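PDB 2E46: time interval measuring enzyme TIME from Bombyx mori, which binds copper and zinc and, as a member of the Cu-Zn superoxide dismutase family, probably converts superoxide into hydrogen peroxide and oxygen. Local coordinates for residues A11-S16 / I24-V29; V34-G39 / I102-D107; F50-K55 / G87-V92; G56-G61 / V149-I154. All blocks are in the same frame, centred on the assembly; numbering follows the deposited sequence.

Interaction 1: A11-S16 / I24-V29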
loop_
_atom_site.group_PDB
_atom_site.type_symbol
_atom_site.label_atom_id
_atom_site.label_comp_id
_atom_site.label_asym_id
_atom_site.label_seq_id
_atom_site.Cartn_x
_atom_site.Cartn_y
_atom_site.Cartn_z
ATOM N N ALA A 11 -8.575 -1.186 6.547
ATOM C CA ALA A 11 -7.674 -0.892 5.485
ATOM C C ALA A 11 -8.467 -0.219 4.325
ATOM O O ALA A 11 -9.684 -0.364 4.224
ATOM C CB ALA A 11 -7.069 -2.221 4.997
ATOM N N ILE A 12 -7.765 0.402 3.390
ATOM C CA ILE A 12 -8.371 0.939 2.151
ATOM C C ILE A 12 -7.501 0.749 0.911
ATOM O O ILE A 12 -6.230 0.827 1.002
ATOM C CB ILE A 12 -8.596 2.468 2.388
ATOM C CG1 ILE A 12 -9.335 3.185 1.215
ATOM C CG2 ILE A 12 -7.339 3.147 2.804
ATOM C CD1 ILE A 12 -9.951 4.551 1.681
ATOM N N ALA A 13 -8.121 0.642 -0.268
ATOM C CA ALA A 13 -7.307 0.754 -1.493
ATOM C C ALA A 13 -7.964 1.832 -2.417
ATOM O O ALA A 13 -9.196 1.944 -2.526
ATOM C CB ALA A 13 -7.237 -0.559 -2.157
ATOM N N VAL A 14 -7.152 2.572 -3.154
ATOM C CA VAL A 14 -7.650 3.661 -3.974
ATOM C C VAL A 14 -7.278 3.383 -5.401
ATOM O O VAL A 14 -6.134 3.114 -5.712
ATOM C CB VAL A 14 -7.003 4.908 -3.547
ATOM C CG1 VAL A 14 -7.142 5.988 -4.616
ATOM C CG2 VAL A 14 -7.525 5.344 -2.127
ATOM N N LEU A 15 -8.292 3.308 -6.250
ATOM C CA LEU A 15 -8.150 3.109 -7.659
ATOM C C LEU A 15 -8.257 4.526 -8.305
ATOM O O LEU A 15 -9.290 5.222 -8.114
ATOM C CB LEU A 15 -9.320 2.244 -8.073
ATOM C CG LEU A 15 -9.296 0.736 -8.260
ATOM C CD1 LEU A 15 -8.009 0.002 -7.592
ATOM C CD2 LEU A 15 -10.646 0.049 -7.976
ATOM N N SER A 16 -7.179 5.029 -8.936
ATOM C CA SER A 16 -7.297 6.173 -9.896
ATOM C C SER A 16 -6.475 6.160 -11.152
ATOM O O SER A 16 -5.249 6.204 -11.137
ATOM C CB SER A 16 -7.407 7.588 -9.325
ATOM O OG SER A 16 -6.243 8.006 -8.713
ATOM N N ILE A 24 -12.012 1.526 -1.899
ATOM C CA ILE A 24 -12.502 0.287 -1.321
ATOM C C ILE A 24 -11.887 0.083 0.056
ATOM O O ILE A 24 -10.683 0.030 0.235
ATOM C CB ILE A 24 -12.255 -0.915 -2.208
ATOM C CG1 ILE A 24 -12.764 -0.595 -3.611
ATOM C CG2 ILE A 24 -12.916 -2.231 -1.607
ATOM C CD1 ILE A 24 -11.999 -1.394 -4.668
ATOM N N THR A 25 -12.772 0.026 1.021
ATOM C CA THR A 25 -12.432 -0.004 2.386
ATOM C C THR A 25 -12.641 -1.480 2.799
ATOM O O THR A 25 -13.490 -2.212 2.222
ATOM C CB THR A 25 -13.381 0.985 2.946
ATOM O OG1 THR A 25 -12.710 2.145 3.501
ATOM C CG2 THR A 25 -14.637 0.406 3.663
ATOM N N PHE A 26 -11.811 -1.939 3.712
ATOM C CA PHE A 26 -11.842 -3.349 4.209
ATOM C C PHE A 26 -11.805 -3.193 5.719
ATOM O O PHE A 26 -10.845 -2.566 6.220
ATOM C CB PHE A 26 -10.548 -4.069 3.858
ATOM C CG PHE A 26 -10.353 -4.269 2.389
ATOM C CD1 PHE A 26 -10.777 -5.426 1.789
ATOM C CD2 PHE A 26 -9.879 -3.257 1.621
ATOM C CE1 PHE A 26 -10.652 -5.624 0.436
ATOM C CE2 PHE A 26 -9.716 -3.422 0.253
ATOM C CZ PHE A 26 -10.127 -4.604 -0.368
ATOM N N THR A 27 -12.769 -3.764 6.407
ATOM C CA THR A 27 -13.025 -3.510 7.796
ATOM C C THR A 27 -13.228 -4.829 8.443
ATOM O O THR A 27 -14.021 -5.710 7.957
ATOM C CB THR A 27 -14.304 -2.709 8.027
ATOM O OG1 THR A 27 -14.160 -1.412 7.461
ATOM C CG2 THR A 27 -14.601 -2.533 9.530
ATOM N N GLN A 28 -12.482 -4.983 9.517
ATOM C CA GLN A 28 -12.495 -6.207 10.298
ATOM C C GLN A 28 -13.828 -6.172 11.068
ATOM O O GLN A 28 -14.131 -5.135 11.754
ATOM C CB GLN A 28 -11.352 -6.254 11.301
ATOM C CG GLN A 28 -11.678 -7.242 12.430
ATOM C CD GLN A 28 -10.570 -7.361 13.525
ATOM O OE1 GLN A 28 -9.777 -6.422 13.707
ATOM N NE2 GLN A 28 -10.550 -8.530 14.284
ATOM N N VAL A 29 -14.616 -7.253 10.924
ATOM C CA VAL A 29 -15.933 -7.383 11.621
ATOM C C VAL A 29 -15.929 -8.695 12.449
ATOM O O VAL A 29 -14.928 -9.482 12.435
ATOM C CB VAL A 29 -17.192 -7.258 10.630
ATOM C CG1 VAL A 29 -17.170 -5.956 9.916
ATOM C CG2 VAL A 29 -17.248 -8.383 9.603
#
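Phe26 and Ala11 form a hydrogen-bonded antiparallel pair whose side chains stand on the same face of the sheet, Phe26 CB lying 4.1 Å from Ala11 CB. The phenyl group has CG beside its backbone N and anti to the carbonyl carbon (chi1 -66°), which brings one ring edge back toward the neighbouring strand. There Ala11 O lies in the ring plane, 3.9 Å from Phe26 CD2, while the same oxygen accepts the Phe26 N-H, with Phe26 N 2.7 Å from Ala11 O. Two residues further, Ala13 and Ile24 repeat the double backbone bond, Ala13 N to Ile24 O being 2.7 Å. Leu15 brings CD2 to 3.9 Å from Ile24 CD1. All five of these side chains are buried; Val122 touches Ala13, Ile24 and Phe26, so this face of the hairpin 10-16/21-29 lines the interior of the Greek-key barrel. Ile12 and Thr25 occupy the other face. With CG1 anti to the backbone N (chi1 -176°), Ile12 sends CD1 to within 4.1 Å of Thr25 OG1, and Ile12 also packs on Asp57 of the second subunit. The polar work is thus confined to the backbone, and apolar packing fills the inner face.

Interaction 2: V34-G39 / I102-D107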
loop_
_atom_site.group_PDB
_atom_site.type_symbol
_atom_site.label_atom_id
_atom_site.label_comp_id
_atom_site.label_asym_id
_atom_site.label_seq_id
_atom_site.Cartn_x
_atom_site.Cartn_y
_atom_site.Cartn_z
ATOM N N VAL A 34 -14.311 -10.178 7.048
ATOM C CA VAL A 34 -14.051 -8.777 6.563
ATOM C C VAL A 34 -15.133 -8.178 5.634
ATOM O O VAL A 34 -15.649 -8.887 4.770
ATOM C CB VAL A 34 -12.493 -8.455 6.224
ATOM C CG1 VAL A 34 -11.449 -9.502 6.717
ATOM C CG2 VAL A 34 -12.237 -7.805 4.973
ATOM N N HIS A 35 -15.470 -6.906 5.901
ATOM C CA HIS A 35 -16.614 -6.252 5.343
ATOM C C HIS A 35 -15.995 -5.372 4.299
ATOM O O HIS A 35 -15.159 -4.510 4.646
ATOM C CB HIS A 35 -17.341 -5.394 6.411
ATOM C CG HIS A 35 -18.658 -4.799 5.947
ATOM N ND1 HIS A 35 -19.228 -3.696 6.544
ATOM C CD2 HIS A 35 -19.476 -5.120 4.925
ATOM C CE1 HIS A 35 -20.372 -3.397 5.947
ATOM N NE2 HIS A 35 -20.510 -4.208 4.924
ATOM N N VAL A 36 -16.267 -5.648 3.025
ATOM C CA VAL A 36 -15.567 -4.876 1.939
ATOM C C VAL A 36 -16.617 -3.925 1.305
ATOM O O VAL A 36 -17.674 -4.377 0.840
ATOM C CB VAL A 36 -15.133 -5.893 0.847
ATOM C CG1 VAL A 36 -14.546 -5.216 -0.370
ATOM C CG2 VAL A 36 -14.172 -7.040 1.412
ATOM N N GLN A 37 -16.349 -2.654 1.278
ATOM C CA GLN A 37 -17.354 -1.667 0.906
ATOM C C GLN A 37 -16.650 -0.574 0.124
ATOM O O GLN A 37 -15.643 -0.018 0.590
ATOM C CB GLN A 37 -17.922 -0.932 2.127
ATOM C CG GLN A 37 -18.632 -1.784 3.134
ATOM C CD GLN A 37 -19.236 -0.930 4.191
ATOM O OE1 GLN A 37 -18.590 -0.692 5.192
ATOM N NE2 GLN A 37 -20.474 -0.409 3.950
ATOM N N GLY A 38 -17.157 -0.234 -1.034
ATOM C CA GLY A 38 -16.725 1.016 -1.603
ATOM C C GLY A 38 -17.576 1.434 -2.782
ATOM O O GLY A 38 -18.712 0.953 -3.005
ATOM N N GLY A 39 -17.041 2.326 -3.583
ATOM C CA GLY A 39 -17.703 2.554 -4.833
ATOM C C GLY A 39 -16.724 3.107 -5.785
ATOM O O GLY A 39 -15.895 3.985 -5.415
ATOM N N ILE A 102 -19.755 -1.436 -4.188
ATOM C CA ILE A 102 -19.194 -2.625 -3.590
ATOM C C ILE A 102 -19.664 -2.740 -2.187
ATOM O O ILE A 102 -19.526 -1.799 -1.343
ATOM C CB ILE A 102 -17.704 -2.622 -3.719
ATOM C CG1 ILE A 102 -17.413 -2.625 -5.196
ATOM C CG2 ILE A 102 -17.071 -3.905 -3.114
ATOM C CD1 ILE A 102 -15.996 -2.236 -5.488
ATOM N N ASP A 103 -20.209 -3.921 -1.908
ATOM C CA ASP A 103 -20.743 -4.144 -0.560
ATOM C C ASP A 103 -20.897 -5.585 -0.241
ATOM O O ASP A 103 -22.004 -6.174 -0.503
ATOM C CB ASP A 103 -22.158 -3.546 -0.349
ATOM C CG ASP A 103 -22.601 -3.688 1.094
ATOM O OD1 ASP A 103 -21.785 -4.033 1.962
ATOM O OD2 ASP A 103 -23.777 -3.429 1.409
ATOM N N LEU A 104 -19.844 -6.138 0.335
ATOM C CA LEU A 104 -19.866 -7.603 0.639
ATOM C C LEU A 104 -19.043 -7.999 1.887
ATOM O O LEU A 104 -18.396 -7.232 2.484
ATOM C CB LEU A 104 -19.442 -8.468 -0.547
ATOM C CG LEU A 104 -18.008 -8.238 -1.054
ATOM C CD1 LEU A 104 -17.057 -9.187 -0.309
ATOM C CD2 LEU A 104 -17.895 -8.340 -2.558
ATOM N N VAL A 105 -19.160 -9.249 2.271
ATOM C CA VAL A 105 -18.445 -9.747 3.376
ATOM C C VAL A 105 -17.788 -11.021 2.925
ATOM O O VAL A 105 -18.420 -11.903 2.327
ATOM C CB VAL A 105 -19.216 -9.763 4.806
ATOM C CG1 VAL A 105 -20.512 -8.960 4.901
ATOM C CG2 VAL A 105 -19.318 -11.095 5.381
ATOM N N ASP A 106 -16.483 -11.095 3.211
ATOM C CA ASP A 106 -15.710 -12.257 2.810
ATOM C C ASP A 106 -15.051 -12.904 4.002
ATOM O O ASP A 106 -14.401 -12.168 4.816
ATOM C CB ASP A 106 -14.648 -11.854 1.861
ATOM C CG ASP A 106 -14.017 -13.051 1.172
ATOM O OD1 ASP A 106 -12.794 -13.360 1.381
ATOM O OD2 ASP A 106 -14.777 -13.718 0.428
ATOM N N ASP A 107 -15.146 -14.229 4.130
ATOM C CA ASP A 107 -14.564 -14.908 5.307
ATOM C C ASP A 107 -13.150 -15.387 5.089
ATOM O O ASP A 107 -12.601 -15.945 6.046
ATOM C CB ASP A 107 -15.392 -16.119 5.840
ATOM C CG ASP A 107 -15.621 -17.234 4.748
ATOM O OD1 ASP A 107 -15.274 -17.054 3.514
ATOM O OD2 ASP A 107 -16.255 -18.278 5.117
#
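Val34, Val36 and Gly38 pair with Asp106, Leu104 and Ile102 through three double backbone bonds, the two strands running 176° apart. This unbroken antiparallel pairing joins strands 33-41 and 99-106 of the Greek-key barrel. Inward, Val36 and Leu104 lie side by side and point the same way, with Leu104 CD1 4.0 Å from Val36 CB, while Val36 CG1 meets Ile102 CG2 at the same separation. Asp106, itself buried, is on the same face, and its carboxylate is held by a salt bridge to Arg84. On the outer face His35 sits opposite Val105 but works diagonally: CG anti to the backbone N (chi1 -173°) leans the ring toward Asp103. His35 NE2 donates a bent bond of 3.2 Å to Asp103 OD1, meeting the oxygen nearly end-on, with ring and carboxylate planes 52° apart. The other oxygen of Asp103, OD2, pairs with Arg101. At the ring edge, His35 CD2 is 3.4 Å from Leu104 O. A leucine in place of His35 would probably leave Asp103 OD1 without this donor and loosen the diagonal tie between the strands. One face of the imidazole carries Gln37 CG, 3.5 Å above its plane and offset toward the rim.

Interaction 3: F50-K55 / G87-V92. With CU (copper (II) ion), chain B; ZN (zinc ion), chain C.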
loop_
_atom_site.group_PDB
_atom_site.type_symbol
_atom_site.label_atom_id
_atom_site.label_comp_id
_atom_site.label_asym_id
_atom_site.label_seq_id
_atom_site.Cartn_x
_atom_site.Cartn_y
_atom_site.Cartn_z
ATOM N N PHE A 50 -12.494 -8.772 -9.868
ATOM C CA PHE A 50 -12.049 -7.943 -8.762
ATOM C C PHE A 50 -11.275 -8.808 -7.818
ATOM O O PHE A 50 -11.835 -9.741 -7.235
ATOM C CB PHE A 50 -13.232 -7.425 -8.048
ATOM C CG PHE A 50 -12.916 -6.454 -6.993
ATOM C CD1 PHE A 50 -13.243 -6.742 -5.670
ATOM C CD2 PHE A 50 -12.388 -5.233 -7.292
ATOM C CE1 PHE A 50 -13.026 -5.872 -4.689
ATOM C CE2 PHE A 50 -12.180 -4.352 -6.284
ATOM C CZ PHE A 50 -12.504 -4.697 -4.955
ATOM N N HIS A 51 -9.960 -8.590 -7.716
ATOM C CA HIS A 51 -9.189 -9.529 -6.859
ATOM C C HIS A 51 -8.128 -8.933 -5.985
ATOM O O HIS A 51 -7.586 -7.874 -6.291
ATOM C CB HIS A 51 -8.451 -10.668 -7.545
ATOM C CG HIS A 51 -8.966 -11.108 -8.863
ATOM N ND1 HIS A 51 -8.309 -10.721 -9.997
ATOM C CD2 HIS A 51 -9.947 -11.968 -9.256
ATOM C CE1 HIS A 51 -8.835 -11.302 -11.044
ATOM N NE2 HIS A 51 -9.872 -12.032 -10.626
ATOM N N VAL A 52 -7.738 -9.685 -4.956
ATOM C CA VAL A 52 -6.449 -9.284 -4.347
ATOM C C VAL A 52 -5.268 -10.080 -4.943
ATOM O O VAL A 52 -5.276 -11.300 -4.978
ATOM C CB VAL A 52 -6.494 -8.957 -2.759
ATOM C CG1 VAL A 52 -7.678 -9.366 -2.164
ATOM C CG2 VAL A 52 -5.217 -9.337 -1.967
ATOM N N HIS A 53 -4.376 -9.348 -5.545
ATOM C CA HIS A 53 -3.128 -9.859 -6.048
ATOM C C HIS A 53 -1.985 -9.840 -4.934
ATOM O O HIS A 53 -2.078 -9.129 -3.958
ATOM C CB HIS A 53 -2.760 -9.135 -7.334
ATOM C CG HIS A 53 -3.643 -9.532 -8.528
ATOM N ND1 HIS A 53 -3.123 -10.039 -9.713
ATOM C CD2 HIS A 53 -4.999 -9.587 -8.681
ATOM C CE1 HIS A 53 -4.099 -10.345 -10.547
ATOM N NE2 HIS A 53 -5.254 -10.042 -9.966
ATOM N N GLU A 54 -0.953 -10.665 -5.095
ATOM C CA GLU A 54 -0.068 -11.037 -4.052
ATOM C C GLU A 54 0.774 -9.894 -3.575
ATOM O O GLU A 54 0.989 -9.798 -2.358
ATOM C CB GLU A 54 0.844 -12.150 -4.525
ATOM C CG GLU A 54 1.858 -12.558 -3.286
ATOM C CD GLU A 54 2.856 -13.711 -3.635
ATOM O OE1 GLU A 54 3.344 -14.485 -2.722
ATOM O OE2 GLU A 54 3.066 -13.952 -4.823
ATOM N N LYS A 55 1.279 -9.069 -4.518
ATOM C CA LYS A 55 2.313 -8.024 -4.204
ATOM C C LYS A 55 1.728 -6.618 -4.213
ATOM O O LYS A 55 0.908 -6.277 -5.027
ATOM C CB LYS A 55 3.488 -8.035 -5.232
ATOM C CG LYS A 55 4.221 -9.389 -5.436
ATOM C CD LYS A 55 4.728 -9.819 -4.069
ATOM C CE LYS A 55 5.793 -11.020 -4.101
ATOM N NZ LYS A 55 5.854 -11.457 -2.585
ATOM N N GLY A 87 -7.550 -14.372 -2.472
ATOM C CA GLY A 87 -7.721 -13.085 -3.193
ATOM C C GLY A 87 -8.906 -13.024 -4.178
ATOM O O GLY A 87 -9.134 -12.018 -4.842
ATOM N N ASP A 88 -9.677 -14.100 -4.230
ATOM C CA ASP A 88 -10.686 -14.357 -5.262
ATOM C C ASP A 88 -12.024 -13.805 -4.699
ATOM O O ASP A 88 -12.892 -14.506 -4.236
ATOM C CB ASP A 88 -10.538 -15.926 -5.449
ATOM C CG ASP A 88 -9.710 -16.295 -6.750
ATOM O OD1 ASP A 88 -9.221 -15.295 -7.369
ATOM O OD2 ASP A 88 -9.692 -17.490 -7.129
ATOM N N LEU A 89 -12.156 -12.508 -4.755
ATOM C CA LEU A 89 -13.362 -11.813 -4.424
ATOM C C LEU A 89 -14.393 -11.625 -5.589
ATOM O O LEU A 89 -15.272 -10.775 -5.432
ATOM C CB LEU A 89 -13.002 -10.432 -3.840
ATOM C CG LEU A 89 -12.114 -10.514 -2.574
ATOM C CD1 LEU A 89 -11.779 -9.142 -2.108
ATOM C CD2 LEU A 89 -12.887 -11.232 -1.458
ATOM N N GLY A 90 -14.298 -12.414 -6.699
ATOM C CA GLY A 90 -15.330 -12.504 -7.809
ATOM C C GLY A 90 -15.436 -11.276 -8.745
ATOM O O GLY A 90 -14.395 -10.769 -9.231
ATOM N N ASN A 91 -16.664 -10.749 -8.935
ATOM C CA ASN A 91 -16.900 -9.612 -9.888
ATOM C C ASN A 91 -17.550 -8.444 -9.226
ATOM O O ASN A 91 -18.453 -8.629 -8.385
ATOM C CB ASN A 91 -17.791 -10.009 -11.096
ATOM C CG ASN A 91 -17.110 -11.018 -12.053
ATOM O OD1 ASN A 91 -17.490 -12.199 -12.122
ATOM N ND2 ASN A 91 -16.106 -10.556 -12.789
ATOM N N VAL A 92 -17.080 -7.251 -9.575
ATOM C CA VAL A 92 -17.872 -6.086 -9.398
ATOM C C VAL A 92 -18.858 -5.753 -10.590
ATOM O O VAL A 92 -18.678 -6.224 -11.701
ATOM C CB VAL A 92 -17.031 -4.875 -8.932
ATOM C CG1 VAL A 92 -16.325 -5.248 -7.635
ATOM C CG2 VAL A 92 -16.083 -4.393 -10.025
HETATM CU CU CU B . -6.767 -10.761 -11.171
HETATM ZN ZN ZN C . -7.787 -16.398 -8.410
#
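The Phe50 ring has Val92 CG1 over one face, 23° off the ring normal, a CH-pi contact in which this methyl comes to 3.7 Å from Phe50 CG. Leu89 approaches more obliquely, its CB 4.1 Å from Phe50 CD1. Phe50 is turned there by CG standing anti to the backbone N (chi1 -174°), and Val122 packs against the same side chain. Cutting Phe50 back to an alanine is likely to open a gap beside Leu89 and take away the ring face under the Val92 methyl. The His51 ring and the Asp88 carboxylate lie side by side with their planes 48° apart, His51 CD2 being 3.9 Å from Asp88 OD1; the His53 ring has His51 O in plane at its edge. Strands 46-53 and 88-94 supply His51, His53 and Asp88 to the bimetallic centre of the Cu-Zn superoxide dismutase fold. Copper is bound by His51 ND1 at 1.9 Å and His53 NE2 at 2.1 Å, with His68 and His125 completing its site. Zinc takes Asp88 OD1 at 2.1 Å and OD2 at a longer 2.5 Å, joined by His76, His85 and His68, the last shared by both metals. Asp88 OD2 also accepts a hydrogen bond from Gly77 N. Two backbone bonds join the segments: Phe50 N to Gly90 O, and Val52 N to Gly87 O at 2.7 Å. Gly87 lies so close to Val52 O that a CB there would clash. Asp129 OD1 accepts a hydrogen bond from His51 NE2 and so steadies the ring's rotation, while Gly66 O does the same for His53 ND1.

Interaction 4: G56-G61 / V149-I154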
loop_
_atom_site.group_PDB
_atom_site.type_symbol
_atom_site.label_atom_id
_atom_site.label_comp_id
_atom_site.label_asym_id
_atom_site.label_seq_id
_atom_site.Cartn_x
_atom_site.Cartn_y
_atom_site.Cartn_z
ATOM N N GLY A 56 2.093 -5.796 -3.262
ATOM C CA GLY A 56 1.748 -4.357 -3.369
ATOM C C GLY A 56 2.788 -3.675 -4.192
ATOM O O GLY A 56 3.250 -2.574 -3.815
ATOM N N ASP A 57 3.149 -4.299 -5.325
ATOM C CA ASP A 57 4.215 -3.698 -6.177
ATOM C C ASP A 57 3.752 -2.995 -7.475
ATOM O O ASP A 57 3.435 -3.674 -8.477
ATOM C CB ASP A 57 5.287 -4.732 -6.549
ATOM C CG ASP A 57 6.495 -4.091 -7.375
ATOM O OD1 ASP A 57 6.537 -2.860 -7.705
ATOM O OD2 ASP A 57 7.434 -4.833 -7.640
ATOM N N LEU A 58 3.738 -1.689 -7.475
ATOM C CA LEU A 58 3.295 -0.927 -8.642
ATOM C C LEU A 58 4.443 -0.400 -9.571
ATOM O O LEU A 58 4.208 0.462 -10.506
ATOM C CB LEU A 58 2.430 0.247 -8.152
ATOM C CG LEU A 58 0.913 -0.112 -7.987
ATOM C CD1 LEU A 58 0.471 -1.623 -7.888
ATOM C CD2 LEU A 58 0.106 0.675 -6.976
ATOM N N SER A 59 5.684 -0.870 -9.334
ATOM C CA SER A 59 6.834 -0.366 -10.087
ATOM C C SER A 59 6.617 -0.694 -11.624
ATOM O O SER A 59 7.106 0.043 -12.504
ATOM C CB SER A 59 8.142 -0.938 -9.564
ATOM O OG SER A 59 8.151 -2.367 -9.554
ATOM N N GLY A 60 5.855 -1.764 -11.902
ATOM C CA GLY A 60 5.611 -2.269 -13.283
ATOM C C GLY A 60 4.137 -2.042 -13.629
ATOM O O GLY A 60 3.577 -2.799 -14.367
ATOM N N GLY A 61 3.534 -0.971 -13.062
ATOM C CA GLY A 61 2.045 -0.799 -12.919
ATOM C C GLY A 61 1.439 -2.093 -12.401
ATOM O O GLY A 61 2.147 -2.931 -11.834
ATOM N N VAL A 149 -7.195 -2.994 -15.479
ATOM C CA VAL A 149 -7.441 -1.613 -15.846
ATOM C C VAL A 149 -7.120 -0.688 -14.685
ATOM O O VAL A 149 -6.928 0.575 -14.827
ATOM C CB VAL A 149 -8.942 -1.410 -16.264
ATOM C CG1 VAL A 149 -9.319 -2.400 -17.300
ATOM C CG2 VAL A 149 -9.885 -1.619 -15.079
ATOM N N ALA A 150 -7.075 -1.261 -13.493
ATOM C CA ALA A 150 -6.677 -0.408 -12.337
ATOM C C ALA A 150 -6.211 -1.239 -11.189
ATOM O O ALA A 150 -6.641 -2.405 -11.055
ATOM C CB ALA A 150 -7.891 0.534 -11.889
ATOM N N CYS A 151 -5.432 -0.630 -10.300
ATOM C CA CYS A 151 -4.981 -1.351 -9.087
ATOM C C CYS A 151 -4.535 -0.313 -8.071
ATOM O O CYS A 151 -4.286 0.826 -8.415
ATOM C CB CYS A 151 -3.869 -2.427 -9.395
ATOM S SG CYS A 151 -2.377 -1.652 -10.231
ATOM N N GLY A 152 -4.546 -0.689 -6.803
ATOM C CA GLY A 152 -4.002 0.193 -5.754
ATOM C C GLY A 152 -3.536 -0.716 -4.627
ATOM O O GLY A 152 -4.023 -1.844 -4.527
ATOM N N VAL A 153 -2.561 -0.258 -3.837
ATOM C CA VAL A 153 -2.108 -1.060 -2.676
ATOM C C VAL A 153 -3.019 -0.900 -1.471
ATOM O O VAL A 153 -3.480 0.196 -1.164
ATOM C CB VAL A 153 -0.575 -1.115 -2.435
ATOM C CG1 VAL A 153 0.352 -0.501 -3.608
ATOM C CG2 VAL A 153 -0.027 -1.018 -0.884
ATOM N N ILE A 154 -3.329 -2.014 -0.835
ATOM C CA ILE A 154 -4.077 -1.957 0.430
ATOM C C ILE A 154 -3.294 -1.359 1.554
ATOM O O ILE A 154 -2.292 -1.902 2.020
ATOM C CB ILE A 154 -4.652 -3.295 0.697
ATOM C CG1 ILE A 154 -5.388 -3.718 -0.594
ATOM C CG2 ILE A 154 -5.583 -3.310 1.966
ATOM C CD1 ILE A 154 -5.759 -5.124 -0.607
#
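Leu58 packs its two methyls against different residues of the strand: CD2 meets Val153 CG1 at 3.6 Å, and CD1 meets Cys151 SG at 3.7 Å. The two methyls straddle Gly152, Leu58 CD2 lying 4.3 Å from its CA. Gly56 closes the tight end, its O atom 3.6 Å from Val153 CG1; a CB on Gly56 would press on the other Val153 methyl. Away from this patch the contact thins quickly. Gly61 comes near through its C atom alone, 4.4 Å from Cys151 SG, and Ser59 and Gly60 stand exposed to solvent. No hydrogen bond crosses between the segments; the loop's polar bonds are its own, Ser64 OG bonding to Asp57 O, Gly60 N and Gly61 O. Asp57 OD1 takes Ser59 N at 2.7 Å on its anti side, an Asx turn, and Ser59 OG at 2.5 Å on its syn side, both donors tilted out of the carboxylate plane, while a type I turn runs from Leu58 to Gly61. The covalent link lies next to this turn: Cys151 is joined to Cys62 by the disulfide that, in Cu-Zn superoxide dismutases, ties the long metal-site loop to the barrel. With SG between its backbone N and carbonyl carbon (chi1 57°), Cys151 presents sulfur to the loop side of the strand. The strand enters through a classic beta bulge, Val149 and Ala150 both facing Leu124. The second subunit packs on part of the contact: its Val14 on Leu58, its Leu157 on Asp57, and its Val153 on Val153.

How the interactions relate
Interactions 1 and 3 are buried, and they meet where Ile24 CD1 touches Phe50 CZ; interactions 2 and 4 are only partly buried and lie on opposite sides of the chain's centre. Interactions 1 and 2 continue one sheet, since strands 21-29 and 33-41 are neighbours, with Thr27 O and Thr25 N probably hydrogen-bonded to His35 and Gln37. Both rest on regular backbone pairing, whereas interaction 3 has two bonds plus metal coordination, and interaction 4 relies on apolar contacts beside a disulfide. Interaction 3 is nested within the loop closed by interaction 2, Leu89 packing on Asp106. Interactions 1 and 4 share the dimer side, and Leu15 and Ala11 pack on strand 148-156.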